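Local coordinates for protein alpha-glucosidase (Pseudoalteromonas sp. K8, PDB 5HQA) that hydrolyses alpha-glucosides as a chloride-activated family 97 glycoside hydrolase, and here holds acarbose in a pocket beside a bound calcium ion, at residues G355-S360 with A371-L376; S364-Q369 with V385-V390; D642-K647 with T654-K659; I558-A563 with V569-E574. All blocks are in the same frame, centred on the assembly; numbering follows the deposited sequence.

Contact 1: G355-S360 with A371-L376; sequences GHHETS and ADAFAL. With AC1 (4,6-dideoxy-4-{[(1S,4R,5S,6S)-4,5,6-trihydroxy-3-(hydroxymethyl)cyclohex-2-en-1-yl]amino}-alpha-D-glucopyranose), chain B.
A buried strand-to-helix packing contact joins His-357 on strand 352-358 to Ala-373 and Phe-374 on helix 363-379, with one bridging water and no direct hydrogen bond between the two segments. His-357 carries the whole strand side of it. The leading ring atom, His-357 CE1, comes within 3.6 Å of Ala-373 CB and touches Phe-374 CE1 at 3.8 Å. The two rings lie obliquely, centroids 5.6 Å apart and planes at 41°. With chi1 at -70°, CG stands anti to the carbonyl carbon, and the imidazole is thereby carried from the strand to the helix. Its rotation is fixed at both nitrogens. Water 1 lies in the ring plane 2.8 Å from His-357 NE2 and donates to Ala-373 O at 3.0 Å, while His-357 ND1 is hydrogen-bonded to Tyr-366 OH. These elements form the first half of a beta-alpha-beta unit in the parallel barrel of the catalytic domain, whose family belongs to the TIM-barrel clan. Because side chains alternate along the strand, His-357 faces the helix layer and its neighbours His-356 and Glu-358 face the glycan pocket. Glu-358 OE1 accepts a hydrogen bond of 2.9 Å from O6B of the acarbose unit AC1, and the edge of the His-356 ring approaches the same hydroxyl. The other carboxylate oxygen, Glu-358 OE2, receives Ser-360 N at 2.8 Å on its anti lone pair, and also Val-390 N. Beyond the helix, Phe-374 packs on Asn-422, Leu-425 and Ala-426 of helix 413-428.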
# COMPACT_ATOMS: atom_id res chain seq x y z
N GLY A 355 -14.54 1.39 13.67
CA GLY A 355 -15.68 1.80 12.88
C GLY A 355 -15.58 1.34 11.43
O GLY A 355 -14.53 0.90 10.96
N HIS A 356 -16.69 1.46 10.71
CA HIS A 356 -16.75 0.98 9.34
C HIS A 356 -17.73 1.84 8.55
O HIS A 356 -18.90 1.96 8.93
CB HIS A 356 -17.18 -0.48 9.26
CG HIS A 356 -17.11 -1.05 7.88
ND1 HIS A 356 -18.19 -1.65 7.26
CD2 HIS A 356 -16.10 -1.07 6.98
CE1 HIS A 356 -17.83 -2.04 6.05
NE2 HIS A 356 -16.57 -1.70 5.85
N HIS A 357 -17.24 2.41 7.45
CA HIS A 357 -18.02 3.28 6.56
C HIS A 357 -17.87 2.74 5.14
O HIS A 357 -16.95 3.15 4.43
CB HIS A 357 -17.53 4.73 6.63
CG HIS A 357 -17.84 5.42 7.92
ND1 HIS A 357 -17.22 6.60 8.28
CD2 HIS A 357 -18.69 5.12 8.92
CE1 HIS A 357 -17.68 6.99 9.46
NE2 HIS A 357 -18.58 6.11 9.87
N GLU A 358 -18.74 1.82 4.74
CA GLU A 358 -18.80 1.40 3.34
C GLU A 358 -19.74 2.32 2.57
O GLU A 358 -20.88 2.55 3.00
CB GLU A 358 -19.28 -0.05 3.22
CG GLU A 358 -19.51 -0.51 1.77
CD GLU A 358 -18.23 -0.45 0.93
OE1 GLU A 358 -17.24 -1.12 1.28
OE2 GLU A 358 -18.21 0.27 -0.10
N THR A 359 -19.28 2.84 1.44
CA THR A 359 -20.08 3.76 0.64
C THR A 359 -20.75 3.10 -0.56
O THR A 359 -21.65 3.70 -1.14
CB THR A 359 -19.21 4.90 0.12
OG1 THR A 359 -18.27 4.38 -0.83
CG2 THR A 359 -18.46 5.58 1.26
N SER A 360 -20.32 1.89 -0.94
CA SER A 360 -20.70 1.28 -2.21
C SER A 360 -20.59 2.28 -3.36
O SER A 360 -21.41 2.31 -4.28
CB SER A 360 -22.11 0.68 -2.15
OG SER A 360 -22.10 -0.50 -1.39
N ALA A 371 -19.51 14.44 8.70
CA ALA A 371 -19.26 15.14 9.96
C ALA A 371 -20.05 14.52 11.10
O ALA A 371 -19.51 14.30 12.20
CB ALA A 371 -19.61 16.62 9.80
N ASP A 372 -21.33 14.21 10.87
CA ASP A 372 -22.13 13.55 11.90
C ASP A 372 -21.59 12.15 12.22
O ASP A 372 -21.62 11.72 13.38
CB ASP A 372 -23.59 13.46 11.45
CG ASP A 372 -24.27 14.83 11.39
OD1 ASP A 372 -23.79 15.77 12.05
OD2 ASP A 372 -25.29 14.94 10.68
N ALA A 373 -21.10 11.44 11.20
CA ALA A 373 -20.60 10.08 11.41
C ALA A 373 -19.36 10.09 12.31
O ALA A 373 -19.25 9.26 13.22
CB ALA A 373 -20.28 9.42 10.06
N PHE A 374 -18.43 11.02 12.06
CA PHE A 374 -17.22 11.06 12.88
C PHE A 374 -17.51 11.60 14.27
O PHE A 374 -16.89 11.17 15.24
CB PHE A 374 -16.14 11.89 12.18
CG PHE A 374 -15.44 11.16 11.05
CD1 PHE A 374 -15.22 9.80 11.12
CD2 PHE A 374 -15.00 11.85 9.93
CE1 PHE A 374 -14.58 9.12 10.08
CE2 PHE A 374 -14.35 11.18 8.88
CZ PHE A 374 -14.15 9.81 8.97
N ALA A 375 -18.47 12.53 14.39
CA ALA A 375 -18.87 12.99 15.71
C ALA A 375 -19.43 11.83 16.54
O ALA A 375 -19.12 11.70 17.73
CB ALA A 375 -19.90 14.11 15.60
N LEU A 376 -20.25 10.99 15.92
CA LEU A 376 -20.78 9.82 16.62
C LEU A 376 -19.64 8.91 17.07
O LEU A 376 -19.61 8.44 18.21
CB LEU A 376 -21.75 9.06 15.71
CG LEU A 376 -22.17 7.67 16.23
CD1 LEU A 376 -22.90 7.78 17.56
CD2 LEU A 376 -23.02 6.95 15.20
C1 AC1 B . -16.33 -6.69 -4.56
O2 AC1 B . -14.40 -5.85 -5.70
C2 AC1 B . -15.15 -5.74 -4.47
C4A AC1 B . -15.27 -5.49 3.11
C3 AC1 B . -14.28 -6.03 -3.28
O3 AC1 B . -13.13 -5.16 -3.27
C4 AC1 B . -15.09 -5.89 -2.02
N4A AC1 B . -14.26 -5.87 -0.77
C5 AC1 B . -15.97 -7.13 -2.10
O5 AC1 B . -16.95 -6.91 -3.21
C6 AC1 B . -16.73 -7.45 -0.85
C1B AC1 B . -14.58 -4.76 0.19
C2B AC1 B . -13.53 -4.80 1.48
O2B AC1 B . -12.20 -4.88 0.96
C3B AC1 B . -13.85 -5.84 2.37
O3B AC1 B . -12.86 -6.03 3.41
O4 AC1 B . -15.68 -6.58 3.91
C5B AC1 B . -16.32 -5.15 2.18
C7B AC1 B . -15.93 -4.74 0.65
C6B AC1 B . -17.63 -4.60 2.77
O6B AC1 B . -17.39 -3.30 3.20
O HOH W 1 -20.17 6.57 12.15

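Contact 2: S364-Q369 with V385-V390; sequences SNYRKQ and VKTGYV. With AC1 (4,6-dideoxy-4-{[(1S,4R,5S,6S)-4,5,6-trihydroxy-3-(hydroxymethyl)cyclohex-2-en-1-yl]amino}-alpha-D-glucopyranose), chain B.
The backbones of helix 363-379 and of the chain leaving strand 384-388 stay well apart, the nearest CA atoms, of Tyr-366 and Tyr-389, being 10.1 Å from each other, so side chains alone span the interval. Most of the span is the Tyr-366 ring, whose CG lies anti to the backbone N (chi1 -176°) and points the phenol at the strand. Tyr-366 OH touches the methyl Thr-387 CG2 at 3.7 Å. Further back along the ring, Tyr-389 OH reaches Tyr-366 CE2 at 3.8 Å, arriving at the ring edge and close to its plane. Thr-387 and Tyr-389 both cross the Tyr-366 side chain at roughly a right angle, and no hydrogen bond links the segments. Tyr-366 OH is nevertheless gripped by two polar partners, His-357 ND1 and Asn-422 ND2. This is the second half of the beta-alpha-beta unit, in which helix 363-379 covers the barrel strand that follows it. On the pocket side of that strand, the fully extended Lys-386 donates from NZ to AC1 O3B at 2.8 Å and forms a salt bridge with Glu-311. Just past the strand end, Val-390 CG2 lies 3.5 Å from AC1 C7B, and Val-390 CG1 lies 4.0 Å from AC1 C2, so the two methyls attend different rings of the ligand. An alanine at Val-390 would lack both methyls and would probably open a gap against these rings, leaving C7B and C2 without their apolar support. Tyr-389 in turn brings its side chain to about 4 Å, nearest atoms, from that of the calcium ligand Glu-437.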
# COMPACT_ATOMS: atom_id res chain seq x y z
N SER A 364 -21.06 11.08 -2.41
CA SER A 364 -21.81 12.26 -1.99
C SER A 364 -22.71 11.94 -0.80
O SER A 364 -22.85 12.76 0.11
CB SER A 364 -22.63 12.81 -3.15
OG SER A 364 -21.77 13.30 -4.17
N ASN A 365 -23.33 10.76 -0.81
CA ASN A 365 -24.11 10.32 0.34
C ASN A 365 -23.24 10.19 1.58
O ASN A 365 -23.68 10.48 2.70
CB ASN A 365 -24.80 8.99 0.03
CG ASN A 365 -25.59 8.46 1.21
OD1 ASN A 365 -26.50 9.12 1.71
ND2 ASN A 365 -25.25 7.26 1.67
N TYR A 366 -21.99 9.75 1.41
CA TYR A 366 -21.07 9.70 2.54
C TYR A 366 -20.66 11.10 2.98
O TYR A 366 -20.68 11.42 4.17
CB TYR A 366 -19.84 8.87 2.16
CG TYR A 366 -18.83 8.63 3.27
CD1 TYR A 366 -19.21 8.53 4.60
CD2 TYR A 366 -17.48 8.47 2.96
CE1 TYR A 366 -18.27 8.29 5.61
CE2 TYR A 366 -16.54 8.22 3.95
CZ TYR A 366 -16.94 8.13 5.27
OH TYR A 366 -15.98 7.90 6.23
N ARG A 367 -20.28 11.94 2.01
CA ARG A 367 -19.79 13.28 2.33
C ARG A 367 -20.83 14.07 3.13
O ARG A 367 -20.48 14.77 4.09
CB ARG A 367 -19.43 14.01 1.03
CG ARG A 367 -19.28 15.51 1.17
CD ARG A 367 -17.94 15.88 1.76
NE ARG A 367 -16.87 15.80 0.76
CZ ARG A 367 -16.02 16.78 0.49
NH1 ARG A 367 -16.07 17.93 1.13
NH2 ARG A 367 -15.09 16.59 -0.43
N LYS A 368 -22.11 13.95 2.77
CA LYS A 368 -23.11 14.75 3.47
C LYS A 368 -23.30 14.30 4.90
O LYS A 368 -23.70 15.11 5.74
CB LYS A 368 -24.44 14.74 2.71
CG LYS A 368 -25.29 13.50 2.88
CD LYS A 368 -26.43 13.49 1.85
CE LYS A 368 -27.23 12.17 1.88
NZ LYS A 368 -27.71 11.75 0.52
N GLN A 369 -22.98 13.04 5.22
CA GLN A 369 -23.14 12.52 6.58
C GLN A 369 -21.83 12.45 7.35
O GLN A 369 -21.83 12.08 8.53
CB GLN A 369 -23.75 11.12 6.54
CG GLN A 369 -25.06 11.01 5.81
CD GLN A 369 -25.58 9.59 5.83
OE1 GLN A 369 -25.80 9.01 6.90
NE2 GLN A 369 -25.75 9.00 4.65
N VAL A 385 -11.21 3.86 11.82
CA VAL A 385 -12.35 3.60 10.95
C VAL A 385 -11.84 3.00 9.64
O VAL A 385 -10.89 3.53 9.04
CB VAL A 385 -13.17 4.88 10.67
CG1 VAL A 385 -14.24 4.63 9.62
CG2 VAL A 385 -13.79 5.39 11.97
N LYS A 386 -12.45 1.89 9.23
CA LYS A 386 -12.22 1.31 7.92
C LYS A 386 -13.26 1.88 6.96
O LYS A 386 -14.46 1.79 7.23
CB LYS A 386 -12.34 -0.22 7.99
CG LYS A 386 -12.24 -0.94 6.66
CD LYS A 386 -12.36 -2.44 6.89
CE LYS A 386 -12.42 -3.20 5.57
NZ LYS A 386 -12.65 -4.64 5.81
N THR A 387 -12.80 2.47 5.86
CA THR A 387 -13.70 3.01 4.84
C THR A 387 -13.69 2.10 3.61
O THR A 387 -12.80 1.27 3.43
CB THR A 387 -13.29 4.43 4.43
OG1 THR A 387 -11.95 4.42 3.92
CG2 THR A 387 -13.39 5.38 5.64
N GLY A 388 -14.70 2.26 2.78
CA GLY A 388 -14.86 1.39 1.63
C GLY A 388 -15.54 2.11 0.49
O GLY A 388 -16.41 2.96 0.71
N TYR A 389 -15.14 1.77 -0.73
CA TYR A 389 -15.65 2.45 -1.92
C TYR A 389 -15.96 1.42 -3.01
O TYR A 389 -15.46 1.48 -4.13
CB TYR A 389 -14.64 3.50 -2.41
CG TYR A 389 -14.36 4.57 -1.36
CD1 TYR A 389 -13.46 4.34 -0.32
CD2 TYR A 389 -15.02 5.79 -1.40
CE1 TYR A 389 -13.23 5.30 0.66
CE2 TYR A 389 -14.79 6.77 -0.43
CZ TYR A 389 -13.89 6.51 0.60
OH TYR A 389 -13.64 7.47 1.57
N VAL A 390 -16.80 0.43 -2.68
CA VAL A 390 -17.02 -0.69 -3.60
C VAL A 390 -17.87 -0.22 -4.78
O VAL A 390 -19.05 0.11 -4.63
CB VAL A 390 -17.66 -1.88 -2.89
CG1 VAL A 390 -18.01 -2.97 -3.91
CG2 VAL A 390 -16.70 -2.44 -1.86
C1 AC1 B . -16.33 -6.69 -4.56
O2 AC1 B . -14.40 -5.85 -5.70
C2 AC1 B . -15.15 -5.74 -4.47
C4A AC1 B . -15.27 -5.49 3.11
C3 AC1 B . -14.28 -6.03 -3.28
O3 AC1 B . -13.13 -5.16 -3.27
C4 AC1 B . -15.09 -5.89 -2.02
N4A AC1 B . -14.26 -5.87 -0.77
C5 AC1 B . -15.97 -7.13 -2.10
O5 AC1 B . -16.95 -6.91 -3.21
C6 AC1 B . -16.73 -7.45 -0.85
C1B AC1 B . -14.58 -4.76 0.19
C2B AC1 B . -13.53 -4.80 1.48
O2B AC1 B . -12.20 -4.88 0.96
C3B AC1 B . -13.85 -5.84 2.37
O3B AC1 B . -12.86 -6.03 3.41
O4 AC1 B . -15.68 -6.58 3.91
C5B AC1 B . -16.32 -5.15 2.18
C7B AC1 B . -15.93 -4.74 0.65
C6B AC1 B . -17.63 -4.60 2.77
O6B AC1 B . -17.39 -3.30 3.20

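Contact 3: D642-K647 with T654-K659; sequences DKLTLK and TAIRFK
Leu-644 and Ile-656 meet tip to tip between two facing beta sheets, a sandwich-like arrangement in the C-terminal domain. Their terminal methyls, Leu-644 CD1 and Ile-656 CD1, are 3.4 Å apart, tighter than an ordinary van der Waals contact. The same Leu-644 CD1 lies at the edge of the Phe-658 ring, 4.4 Å from Phe-658 CZ. Two residues along the strand, Leu-646 CD2 packs against Thr-654 CG2 at 4.0 Å. The strand axes pass 9.0 Å from each other with their directions at 144°, a spacing of layers and not of hydrogen-bonded neighbours, and no backbone hydrogen bond joins the segments. Ile-656 also steadies Phe-658 within its own strand, CG2 sitting 3.5 Å above the plane of the Phe-658 ring, toward the rim. Further out, each strand is held by its own sheet: Leu-644 and Leu-646 pair through the backbone with Ile-600 and Ile-598 of strand 596-601, while Thr-654 pairs with Ala-589 and Ala-655 with Tyr-616. Phe-658 is packed as well against Leu-587 and Ala-613. At the end nearest Lys-647 the layers are joined through solvent. The Thr-654 rotamer, chi1 -70°, sets CG2 anti to the backbone N and against Leu-646, leaving OG1 for the waters. Water 2 lies 2.7 Å from Thr-654 OG1 and can donate to Lys-647 O. Water 3 accepts from Lys-647 N at 2.9 Å and lies 2.9 Å from Thr-654 OG1.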
# COMPACT_ATOMS: atom_id res chain seq x y z
N ASP A 642 25.31 -17.03 13.90
CA ASP A 642 24.67 -18.25 13.42
C ASP A 642 24.03 -18.04 12.06
O ASP A 642 23.91 -16.92 11.55
CB ASP A 642 23.63 -18.73 14.42
CG ASP A 642 24.25 -19.33 15.66
OD1 ASP A 642 25.17 -20.16 15.52
OD2 ASP A 642 23.86 -18.94 16.78
N LYS A 643 23.58 -19.15 11.48
CA LYS A 643 22.86 -19.12 10.21
C LYS A 643 21.66 -20.04 10.31
O LYS A 643 21.57 -20.90 11.19
CB LYS A 643 23.77 -19.51 9.04
CG LYS A 643 24.35 -20.91 9.14
CD LYS A 643 25.07 -21.32 7.85
CE LYS A 643 25.34 -22.83 7.80
NZ LYS A 643 24.68 -23.51 6.63
N LEU A 644 20.71 -19.83 9.39
CA LEU A 644 19.50 -20.64 9.30
C LEU A 644 19.33 -21.14 7.88
O LEU A 644 19.61 -20.41 6.92
CB LEU A 644 18.24 -19.86 9.66
CG LEU A 644 17.97 -19.58 11.12
CD1 LEU A 644 16.57 -19.09 11.22
CD2 LEU A 644 18.15 -20.85 11.90
N THR A 645 18.84 -22.36 7.74
CA THR A 645 18.36 -22.88 6.47
C THR A 645 16.85 -22.89 6.54
O THR A 645 16.26 -23.65 7.32
CB THR A 645 18.91 -24.27 6.20
OG1 THR A 645 20.34 -24.22 6.17
CG2 THR A 645 18.40 -24.78 4.86
N LEU A 646 16.21 -22.03 5.75
CA LEU A 646 14.76 -22.05 5.63
C LEU A 646 14.35 -23.10 4.62
O LEU A 646 14.86 -23.13 3.49
CB LEU A 646 14.24 -20.67 5.20
CG LEU A 646 14.62 -19.52 6.13
CD1 LEU A 646 14.17 -18.19 5.55
CD2 LEU A 646 14.02 -19.75 7.51
N LYS A 647 13.44 -23.99 5.01
CA LYS A 647 12.88 -25.00 4.12
C LYS A 647 11.40 -24.71 4.00
O LYS A 647 10.61 -25.07 4.89
CB LYS A 647 13.15 -26.41 4.63
CG LYS A 647 14.62 -26.67 4.85
CD LYS A 647 15.10 -27.85 4.03
CE LYS A 647 16.41 -28.35 4.62
NZ LYS A 647 16.73 -29.76 4.24
N THR A 654 7.86 -19.41 6.80
CA THR A 654 8.41 -19.56 8.14
C THR A 654 8.28 -18.22 8.85
O THR A 654 8.50 -17.17 8.25
CB THR A 654 9.89 -20.00 8.11
OG1 THR A 654 9.97 -21.35 7.65
CG2 THR A 654 10.50 -19.96 9.50
N ALA A 655 7.90 -18.28 10.12
CA ALA A 655 7.82 -17.11 10.99
C ALA A 655 8.69 -17.38 12.21
O ALA A 655 8.64 -18.47 12.78
CB ALA A 655 6.38 -16.83 11.41
N ILE A 656 9.48 -16.38 12.61
CA ILE A 656 10.40 -16.56 13.74
C ILE A 656 10.31 -15.36 14.66
O ILE A 656 10.36 -14.21 14.20
CB ILE A 656 11.85 -16.75 13.27
CG1 ILE A 656 11.95 -17.89 12.26
CG2 ILE A 656 12.76 -17.00 14.48
CD1 ILE A 656 13.34 -18.09 11.76
N ARG A 657 10.21 -15.62 15.96
CA ARG A 657 10.46 -14.61 16.97
C ARG A 657 11.84 -14.85 17.56
O ARG A 657 12.12 -15.93 18.08
CB ARG A 657 9.40 -14.66 18.08
CG ARG A 657 9.74 -13.75 19.24
CD ARG A 657 8.73 -13.81 20.36
NE ARG A 657 9.15 -12.92 21.44
CZ ARG A 657 8.58 -12.87 22.64
NH1 ARG A 657 7.55 -13.66 22.92
NH2 ARG A 657 9.04 -12.02 23.55
N PHE A 658 12.72 -13.86 17.45
CA PHE A 658 14.04 -13.90 18.08
C PHE A 658 13.91 -13.17 19.41
O PHE A 658 13.98 -11.94 19.46
CB PHE A 658 15.11 -13.28 17.19
CG PHE A 658 15.33 -14.02 15.92
CD1 PHE A 658 16.19 -15.11 15.89
CD2 PHE A 658 14.70 -13.63 14.75
CE1 PHE A 658 16.41 -15.81 14.71
CE2 PHE A 658 14.90 -14.32 13.56
CZ PHE A 658 15.76 -15.41 13.54
N LYS A 659 13.70 -13.93 20.48
CA LYS A 659 13.47 -13.33 21.79
C LYS A 659 14.82 -13.01 22.43
O LYS A 659 15.60 -13.91 22.72
CB LYS A 659 12.66 -14.28 22.66
CG LYS A 659 12.41 -13.79 24.06
CD LYS A 659 11.71 -14.89 24.85
CE LYS A 659 11.08 -14.36 26.11
NZ LYS A 659 10.30 -15.43 26.78
O HOH W 2 8.83 -23.51 6.39
O HOH W 3 12.06 -23.37 7.54

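Contact 4: I558-A563 with V569-E574; sequences IALDGA and VFARKE
Val-569 O takes the shortest bond of the contact, from Leu-560 N at 2.7 Å with an N-H...O angle of 147°, and also receives a CA-H...O contact from Ala-559 CA at 3.4 Å. The bond belongs to an antiparallel beta hairpin, strands 554-563 and 567-574. Ile-558 and Ala-571 form a hydrogen-bonded pair, Ile-558 N to Ala-571 O at 2.8 Å and Ala-571 N to Ile-558 O at 2.9 Å, the latter almost straight at 175°. Ala-559 and Phe-570 form the non-hydrogen-bonded pair beside it. The register then slips by one residue: Val-569 N bonds to Asp-561 O at 3.0 Å, which makes a beta bulge at Leu-560 and Asp-561, where the chain turns a corner. Asp-561 N is buried there without a partner. Ala-559 CB sits over a face of Phe-570, 4.2 Å from the ring centroid and 14° off the normal, a CH-pi contact. On the opposite face Arg-572 NH2 lies 3.3 Å above the Phe-570 ring plane. A leucine in place of Phe-570 would probably deprive Ala-559 of its CH-pi partner and the guanidinium of the flat surface it lies on. On the other side of the hairpin, Leu-560 CD1 packs on Ala-571 CB at 3.8 Å. Strand 554-563 is an outermost strand of its sheet, strand 567-574 pairs on its other edge with strand 585-591, helix 237-241 touches Ala-559 and Phe-570, and strand 596-601 covers Leu-560 and Val-569.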
# COMPACT_ATOMS: atom_id res chain seq x y z
N ILE A 558 14.48 -5.01 7.18
CA ILE A 558 15.44 -5.37 6.13
C ILE A 558 14.87 -6.53 5.33
O ILE A 558 14.67 -7.62 5.88
CB ILE A 558 16.81 -5.80 6.69
CG1 ILE A 558 17.28 -4.86 7.80
CG2 ILE A 558 17.83 -5.88 5.55
CD1 ILE A 558 18.37 -5.45 8.68
N ALA A 559 14.65 -6.33 4.04
CA ALA A 559 14.40 -7.45 3.14
C ALA A 559 15.75 -8.11 2.88
O ALA A 559 16.63 -7.52 2.24
CB ALA A 559 13.73 -6.99 1.85
N LEU A 560 15.93 -9.33 3.40
CA LEU A 560 17.23 -9.99 3.36
C LEU A 560 17.52 -10.64 2.01
O LEU A 560 18.67 -10.69 1.59
CB LEU A 560 17.31 -11.07 4.44
CG LEU A 560 17.20 -10.58 5.88
CD1 LEU A 560 17.15 -11.76 6.83
CD2 LEU A 560 18.38 -9.69 6.20
N ASP A 561 16.49 -11.15 1.35
CA ASP A 561 16.67 -11.90 0.11
C ASP A 561 15.30 -12.02 -0.54
O ASP A 561 14.27 -11.82 0.11
CB ASP A 561 17.28 -13.27 0.39
CG ASP A 561 17.79 -13.96 -0.86
OD1 ASP A 561 18.15 -15.15 -0.75
OD2 ASP A 561 17.82 -13.32 -1.94
N GLY A 562 15.29 -12.34 -1.83
CA GLY A 562 14.03 -12.50 -2.51
C GLY A 562 14.18 -12.37 -4.01
O GLY A 562 15.23 -11.97 -4.52
N ALA A 563 13.10 -12.71 -4.70
CA ALA A 563 13.02 -12.58 -6.15
C ALA A 563 11.55 -12.40 -6.50
O ALA A 563 10.69 -13.08 -5.93
CB ALA A 563 13.59 -13.82 -6.87
N VAL A 569 12.24 -12.75 2.04
CA VAL A 569 12.59 -12.93 3.44
C VAL A 569 12.76 -11.56 4.07
O VAL A 569 13.59 -10.76 3.60
CB VAL A 569 13.88 -13.75 3.61
CG1 VAL A 569 14.16 -13.99 5.10
CG2 VAL A 569 13.79 -15.06 2.85
N PHE A 570 12.01 -11.28 5.14
CA PHE A 570 12.09 -10.03 5.88
C PHE A 570 12.58 -10.30 7.29
O PHE A 570 12.16 -11.28 7.91
CB PHE A 570 10.72 -9.35 5.98
CG PHE A 570 10.57 -8.12 5.13
CD1 PHE A 570 11.14 -6.92 5.51
CD2 PHE A 570 9.80 -8.16 3.97
CE1 PHE A 570 10.97 -5.77 4.73
CE2 PHE A 570 9.62 -7.02 3.20
CZ PHE A 570 10.21 -5.83 3.58
N ALA A 571 13.46 -9.44 7.79
CA ALA A 571 13.79 -9.36 9.21
C ALA A 571 13.45 -7.96 9.70
O ALA A 571 13.78 -6.97 9.03
CB ALA A 571 15.26 -9.69 9.46
N ARG A 572 12.77 -7.87 10.85
CA ARG A 572 12.39 -6.57 11.40
C ARG A 572 12.61 -6.56 12.91
O ARG A 572 12.37 -7.56 13.58
CB ARG A 572 10.92 -6.22 11.09
CG ARG A 572 10.51 -6.36 9.64
CD ARG A 572 9.07 -5.91 9.46
NE ARG A 572 8.48 -6.32 8.18
CZ ARG A 572 8.30 -5.51 7.14
NH1 ARG A 572 8.68 -4.24 7.20
NH2 ARG A 572 7.73 -5.98 6.03
N LYS A 573 13.05 -5.42 13.42
CA LYS A 573 13.29 -5.25 14.85
C LYS A 573 12.16 -4.42 15.44
O LYS A 573 11.85 -3.34 14.93
CB LYS A 573 14.64 -4.57 15.11
CG LYS A 573 15.11 -4.72 16.55
CD LYS A 573 16.43 -3.98 16.81
CE LYS A 573 16.92 -4.24 18.23
NZ LYS A 573 18.20 -3.53 18.53
N GLU A 574 11.57 -4.91 16.53
CA GLU A 574 10.39 -4.26 17.08
C GLU A 574 10.73 -2.87 17.61
O GLU A 574 11.82 -2.65 18.15
CB GLU A 574 9.78 -5.10 18.19
CG GLU A 574 10.64 -5.16 19.42
CD GLU A 574 10.14 -6.16 20.43
OE1 GLU A 574 9.15 -6.87 20.12
OE2 GLU A 574 10.74 -6.24 21.52

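Contacts 1 and 2 are two halves of one beta-alpha-beta unit: both use helix 363-379, their strands are neighbours in the parallel barrel sheet, and their segments alternate along the chain. Their centres are 6 Å apart, and both reach AC1, so the helix packing and the sugar pocket share the same strands. Contact 4 and then contact 3 follow later in sequence, within the C-terminal domain. Their centres lie 11 Å apart; both use the six-stranded antiparallel sheet, and Leu-646 CD1 touches Val-569 CG2 at 4.1 Å. Between the two pairs the centres are 36 to 43 Å apart, separating the catalytic barrel from the beta domain beyond it.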